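Local atomic coordinates of glycosyltransferase Gtf1 (Streptococcus pneumoniae, PDB entry 4PQG), a protein that belongs to the GT-B class of glycosyltransferases and carries an extended antiparallel beta-sheet domain beside its two Rossmann-like domains. Residues F114-V126 with L132-L144. Numbering follows the deposited sequence.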
loop_
_atom_site.group_PDB
_atom_site.type_symbol
_atom_site.label_atom_id
_atom_site.label_comp_id
_atom_site.label_asym_id
_atom_site.label_seq_id
_atom_site.Cartn_x
_atom_site.Cartn_y
_atom_site.Cartn_z
ATOM N N PHE A 114 22.692 8.570 32.254
ATOM C CA PHE A 114 24.103 8.500 32.553
ATOM C C PHE A 114 24.434 9.353 33.781
ATOM O O PHE A 114 23.622 10.187 34.219
ATOM C CB PHE A 114 24.920 8.914 31.323
ATOM C CG PHE A 114 24.795 7.953 30.167
ATOM C CD1 PHE A 114 25.733 6.944 29.975
ATOM C CD2 PHE A 114 23.727 8.042 29.272
ATOM C CE1 PHE A 114 25.616 6.046 28.921
ATOM C CE2 PHE A 114 23.609 7.148 28.215
ATOM C CZ PHE A 114 24.548 6.144 28.046
ATOM N N PHE A 115 25.615 9.112 34.349
ATOM C CA PHE A 115 26.108 9.904 35.479
ATOM C C PHE A 115 26.450 11.315 35.038
ATOM O O PHE A 115 26.221 12.271 35.783
ATOM C CB PHE A 115 27.301 9.225 36.133
ATOM C CG PHE A 115 26.950 7.938 36.806
ATOM C CD1 PHE A 115 26.254 7.943 38.016
ATOM C CD2 PHE A 115 27.287 6.722 36.226
ATOM C CE1 PHE A 115 25.916 6.754 38.640
ATOM C CE2 PHE A 115 26.954 5.526 36.846
ATOM C CZ PHE A 115 26.267 5.543 38.058
ATOM N N ASP A 116 27.001 11.435 33.830
ATOM C CA ASP A 116 26.970 12.697 33.111
ATOM C C ASP A 116 25.480 13.053 32.958
ATOM O O ASP A 116 24.786 12.555 32.063
ATOM C CB ASP A 116 27.670 12.562 31.750
ATOM C CG ASP A 116 27.830 13.901 31.021
ATOM O OD1 ASP A 116 27.001 14.820 31.234
ATOM O OD2 ASP A 116 28.790 14.029 30.225
ATOM N N GLN A 117 25.001 13.893 33.875
ATOM C CA GLN A 117 23.592 14.283 33.962
ATOM C C GLN A 117 23.101 14.981 32.691
ATOM O O GLN A 117 21.895 15.051 32.432
ATOM C CB GLN A 117 23.396 15.224 35.155
ATOM C CG GLN A 117 22.040 15.117 35.823
ATOM C CD GLN A 117 22.034 14.111 36.962
ATOM O OE1 GLN A 117 21.724 14.460 38.101
ATOM N NE2 GLN A 117 22.390 12.860 36.666
ATOM N N ASP A 118 24.046 15.494 31.908
ATOM C CA ASP A 118 23.724 16.233 30.698
ATOM C C ASP A 118 23.298 15.357 29.520
ATOM O O ASP A 118 22.661 15.853 28.599
ATOM C CB ASP A 118 24.899 17.127 30.298
ATOM C CG ASP A 118 25.151 18.244 31.298
ATOM O OD1 ASP A 118 24.174 18.737 31.912
ATOM O OD2 ASP A 118 26.328 18.637 31.452
ATOM N N LYS A 119 23.632 14.071 29.550
ATOM C CA LYS A 119 23.351 13.209 28.411
ATOM C C LYS A 119 22.454 12.002 28.717
ATOM O O LYS A 119 22.586 11.371 29.762
ATOM C CB LYS A 119 24.658 12.791 27.709
ATOM C CG LYS A 119 25.292 11.473 28.150
ATOM C CD LYS A 119 26.724 11.352 27.632
ATOM C CE LYS A 119 27.311 9.958 27.829
ATOM N NZ LYS A 119 26.881 8.962 26.801
ATOM N N PHE A 120 21.528 11.710 27.804
ATOM C CA PHE A 120 20.799 10.441 27.809
ATOM C C PHE A 120 20.523 9.911 26.395
ATOM O O PHE A 120 20.551 10.670 25.424
ATOM C CB PHE A 120 19.507 10.511 28.647
ATOM C CG PHE A 120 18.475 11.492 28.148
ATOM C CD1 PHE A 120 17.587 11.144 27.123
ATOM C CD2 PHE A 120 18.339 12.744 28.750
ATOM C CE1 PHE A 120 16.617 12.045 26.684
ATOM C CE2 PHE A 120 17.367 13.647 28.318
ATOM C CZ PHE A 120 16.506 13.296 27.279
ATOM N N VAL A 121 20.276 8.608 26.300
ATOM C CA VAL A 121 19.959 7.946 25.045
ATOM C C VAL A 121 18.562 7.358 25.173
ATOM O O VAL A 121 18.258 6.678 26.163
ATOM C CB VAL A 121 20.961 6.807 24.736
ATOM C CG1 VAL A 121 20.603 6.101 23.441
ATOM C CG2 VAL A 121 22.383 7.343 24.663
ATOM N N THR A 122 17.702 7.638 24.195
ATOM C CA THR A 122 16.397 6.986 24.132
ATOM C C THR A 122 16.421 5.938 23.027
ATOM O O THR A 122 16.683 6.254 21.855
ATOM C CB THR A 122 15.263 8.008 23.924
ATOM O OG1 THR A 122 15.393 9.061 24.887
ATOM C CG2 THR A 122 13.890 7.343 24.062
ATOM N N CYS A 123 16.186 4.685 23.411
ATOM C CA CYS A 123 16.086 3.589 22.466
ATOM C C CYS A 123 14.636 3.275 22.152
ATOM O O CYS A 123 13.778 3.215 23.052
ATOM C CB CYS A 123 16.769 2.326 22.996
ATOM S SG CYS A 123 18.550 2.478 23.286
ATOM N N TYR A 124 14.374 3.063 20.868
ATOM C CA TYR A 124 13.061 2.662 20.401
ATOM C C TYR A 124 13.118 1.207 19.983
ATOM O O TYR A 124 13.690 0.848 18.950
ATOM C CB TYR A 124 12.565 3.595 19.287
ATOM C CG TYR A 124 12.288 4.994 19.803
ATOM C CD1 TYR A 124 11.004 5.374 20.200
ATOM C CD2 TYR A 124 13.324 5.924 19.949
ATOM C CE1 TYR A 124 10.754 6.654 20.692
ATOM C CE2 TYR A 124 13.087 7.196 20.449
ATOM C CZ TYR A 124 11.806 7.556 20.819
ATOM O OH TYR A 124 11.577 8.825 21.299
ATOM N N LEU A 125 12.532 0.366 20.824
ATOM C CA LEU A 125 12.603 -1.080 20.685
ATOM C C LEU A 125 11.655 -1.593 19.623
ATOM O O LEU A 125 10.569 -1.033 19.445
ATOM C CB LEU A 125 12.282 -1.754 22.032
ATOM C CG LEU A 125 13.224 -1.398 23.184
ATOM C CD1 LEU A 125 12.489 -1.491 24.514
ATOM C CD2 LEU A 125 14.464 -2.279 23.162
ATOM N N VAL A 126 12.071 -2.651 18.924
ATOM C CA VAL A 126 11.220 -3.317 17.944
ATOM C C VAL A 126 10.035 -3.913 18.700
ATOM O O VAL A 126 8.889 -3.768 18.283
ATOM C CB VAL A 126 11.973 -4.446 17.188
ATOM C CG1 VAL A 126 11.077 -5.145 16.169
ATOM C CG2 VAL A 126 13.195 -3.897 16.476
ATOM N N LEU A 132 15.899 -5.678 21.024
ATOM C CA LEU A 132 16.257 -5.219 19.670
ATOM C C LEU A 132 15.888 -3.740 19.496
ATOM O O LEU A 132 14.789 -3.318 19.890
ATOM C CB LEU A 132 15.589 -6.096 18.599
ATOM C CG LEU A 132 15.830 -7.619 18.672
ATOM C CD1 LEU A 132 15.015 -8.367 17.621
ATOM C CD2 LEU A 132 17.304 -7.987 18.544
ATOM N N VAL A 133 16.804 -2.948 18.925
ATOM C CA VAL A 133 16.629 -1.490 18.844
ATOM C C VAL A 133 16.590 -0.989 17.396
ATOM O O VAL A 133 17.573 -1.109 16.669
ATOM C CB VAL A 133 17.714 -0.726 19.621
ATOM C CG1 VAL A 133 17.460 0.779 19.557
ATOM C CG2 VAL A 133 17.756 -1.182 21.079
ATOM N N GLN A 134 15.448 -0.421 17.015
ATOM C CA GLN A 134 15.167 0.001 15.639
ATOM C C GLN A 134 15.879 1.330 15.377
ATOM O O GLN A 134 16.493 1.504 14.334
ATOM C CB GLN A 134 13.638 0.101 15.415
ATOM C CG GLN A 134 13.166 0.544 14.032
ATOM C CD GLN A 134 13.111 2.064 13.880
ATOM O OE1 GLN A 134 12.775 2.785 14.837
ATOM N NE2 GLN A 134 13.435 2.564 12.678
ATOM N N HIS A 135 15.783 2.254 16.330
ATOM C CA HIS A 135 16.528 3.517 16.280
ATOM C C HIS A 135 16.727 4.089 17.657
ATOM O O HIS A 135 16.049 3.679 18.599
ATOM C CB HIS A 135 15.887 4.518 15.309
ATOM C CG HIS A 135 14.692 5.253 15.854
ATOM N ND1 HIS A 135 13.452 4.742 15.815
ATOM C CD2 HIS A 135 14.573 6.532 16.397
ATOM C CE1 HIS A 135 12.582 5.628 16.323
ATOM N NE2 HIS A 135 13.267 6.731 16.670
ATOM N N ALA A 136 17.672 5.023 17.784
ATOM C CA ALA A 136 18.068 5.607 19.075
ATOM C C ALA A 136 18.310 7.089 18.912
ATOM O O ALA A 136 18.753 7.536 17.844
ATOM C CB ALA A 136 19.328 4.942 19.603
ATOM N N GLU A 137 18.032 7.838 19.974
ATOM C CA GLU A 137 18.152 9.289 19.997
ATOM C C GLU A 137 19.136 9.736 21.078
ATOM O O GLU A 137 19.030 9.304 22.230
ATOM C CB GLU A 137 16.767 9.921 20.227
ATOM C CG GLU A 137 15.745 9.420 19.205
ATOM C CD GLU A 137 14.438 10.180 19.201
ATOM O OE1 GLU A 137 14.204 10.954 20.146
ATOM O OE2 GLU A 137 13.635 9.972 18.252
ATOM N N TYR A 138 20.088 10.592 20.704
ATOM C CA TYR A 138 21.083 11.114 21.652
ATOM C C TYR A 138 20.807 12.554 21.999
ATOM O O TYR A 138 20.772 13.417 21.123
ATOM C CB TYR A 138 22.502 11.019 21.105
ATOM C CG TYR A 138 23.586 11.470 22.083
ATOM C CD1 TYR A 138 24.072 10.599 23.077
ATOM C CD2 TYR A 138 24.148 12.756 22.002
ATOM C CE1 TYR A 138 25.078 11.001 23.956
ATOM C CE2 TYR A 138 25.149 13.174 22.877
ATOM C CZ TYR A 138 25.609 12.297 23.849
ATOM O OH TYR A 138 26.603 12.704 24.710
ATOM N N VAL A 139 20.663 12.806 23.293
ATOM C CA VAL A 139 20.233 14.113 23.776
ATOM C C VAL A 139 21.288 14.670 24.726
ATOM O O VAL A 139 21.777 13.958 25.612
ATOM C CB VAL A 139 18.847 14.025 24.466
ATOM C CG1 VAL A 139 18.375 15.395 24.912
ATOM C CG2 VAL A 139 17.807 13.400 23.541
ATOM N N PHE A 140 21.673 15.926 24.506
ATOM C CA PHE A 140 22.635 16.589 25.372
ATOM C C PHE A 140 22.023 17.866 25.937
ATOM O O PHE A 140 21.438 18.665 25.189
ATOM C CB PHE A 140 23.935 16.893 24.640
ATOM C CG PHE A 140 25.068 17.232 25.556
ATOM C CD1 PHE A 140 25.739 16.229 26.261
ATOM C CD2 PHE A 140 25.462 18.558 25.739
ATOM C CE1 PHE A 140 26.784 16.546 27.128
ATOM C CE2 PHE A 140 26.508 18.880 26.598
ATOM C CZ PHE A 140 27.169 17.874 27.293
ATOM N N LYS A 141 22.136 18.028 27.258
ATOM C CA LYS A 141 21.514 19.149 27.981
ATOM C C LYS A 141 20.157 19.523 27.378
ATOM O O LYS A 141 19.921 20.673 27.008
ATOM C CB LYS A 141 22.458 20.359 28.041
ATOM C CG LYS A 141 23.752 20.102 28.820
ATOM C CD LYS A 141 24.560 21.366 29.131
ATOM C CE LYS A 141 23.880 22.254 30.173
ATOM N NZ LYS A 141 24.691 23.440 30.583
ATOM N N GLY A 142 19.283 18.524 27.245
ATOM C CA GLY A 142 17.921 18.739 26.752
ATOM C C GLY A 142 17.739 18.745 25.245
ATOM O O GLY A 142 16.615 18.588 24.755
ATOM N N ASN A 143 18.837 18.910 24.508
ATOM C CA ASN A 143 18.778 19.036 23.046
ATOM C C ASN A 143 19.167 17.781 22.267
ATOM O O ASN A 143 20.236 17.207 22.472
ATOM C CB ASN A 143 19.624 20.213 22.578
ATOM C CG ASN A 143 19.114 21.537 23.110
ATOM O OD1 ASN A 143 17.907 21.801 23.111
ATOM N ND2 ASN A 143 20.033 22.375 23.567
ATOM N N LEU A 144 18.274 17.379 21.375
ATOM C CA LEU A 144 18.497 16.249 20.492
ATOM C C LEU A 144 19.585 16.589 19.477
ATOM O O LEU A 144 19.484 17.562 18.752
ATOM C CB LEU A 144 17.201 15.893 19.784
ATOM C CG LEU A 144 17.191 14.780 18.742
ATOM C CD1 LEU A 144 17.539 13.446 19.358
ATOM C CD2 LEU A 144 15.792 14.726 18.139
HETATM O O HOH W 1 19.789 15.800 27.919
#
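The backbone carbonyl of D118 is gripped twice: K141 N donates to D118 O at 2.6 Å, and a water that also accepts from G142 N donates to the same oxygen. This water ties D118, just ahead of strand 119-125, to the type I' turn F140-N143. The side chain of D118 also takes part, its CB sitting over one face of the F140 ring. Paired backbone bonds then join F120 to V139 and T122 to E137, before the register slips by one residue: Y124 N binds H135 O, whereas Y124 O accepts from Q134 N at 2.9 Å.

Side chains alternate between two faces. On one, F120 has its CG wedged between backbone N and carbonyl carbon (chi1 63°), which swings the ring alongside V139; V139 CB lies 3.9 Å from the ring centroid, over the face. Further along, the Y124 and H135 rings are almost parallel (4°) but slid apart, so that Y124 CB and CD2 cover the imidazole, with CD2 3.4 Å from H135 NE2. E137 CD reaches Y124 CE2 at 3.5 Å.

On the other face, K119 CD packs 3.2 Å from Y138 OH, while K119 NZ is hydrogen-bonded to G97 O. C123 CB meets V133 CG1, and helix 89-93 covers C123, V133 and A136. The pairing forms an antiparallel beta hairpin with a beta bulge, within the meander of the GtfA extended beta-sheet domain.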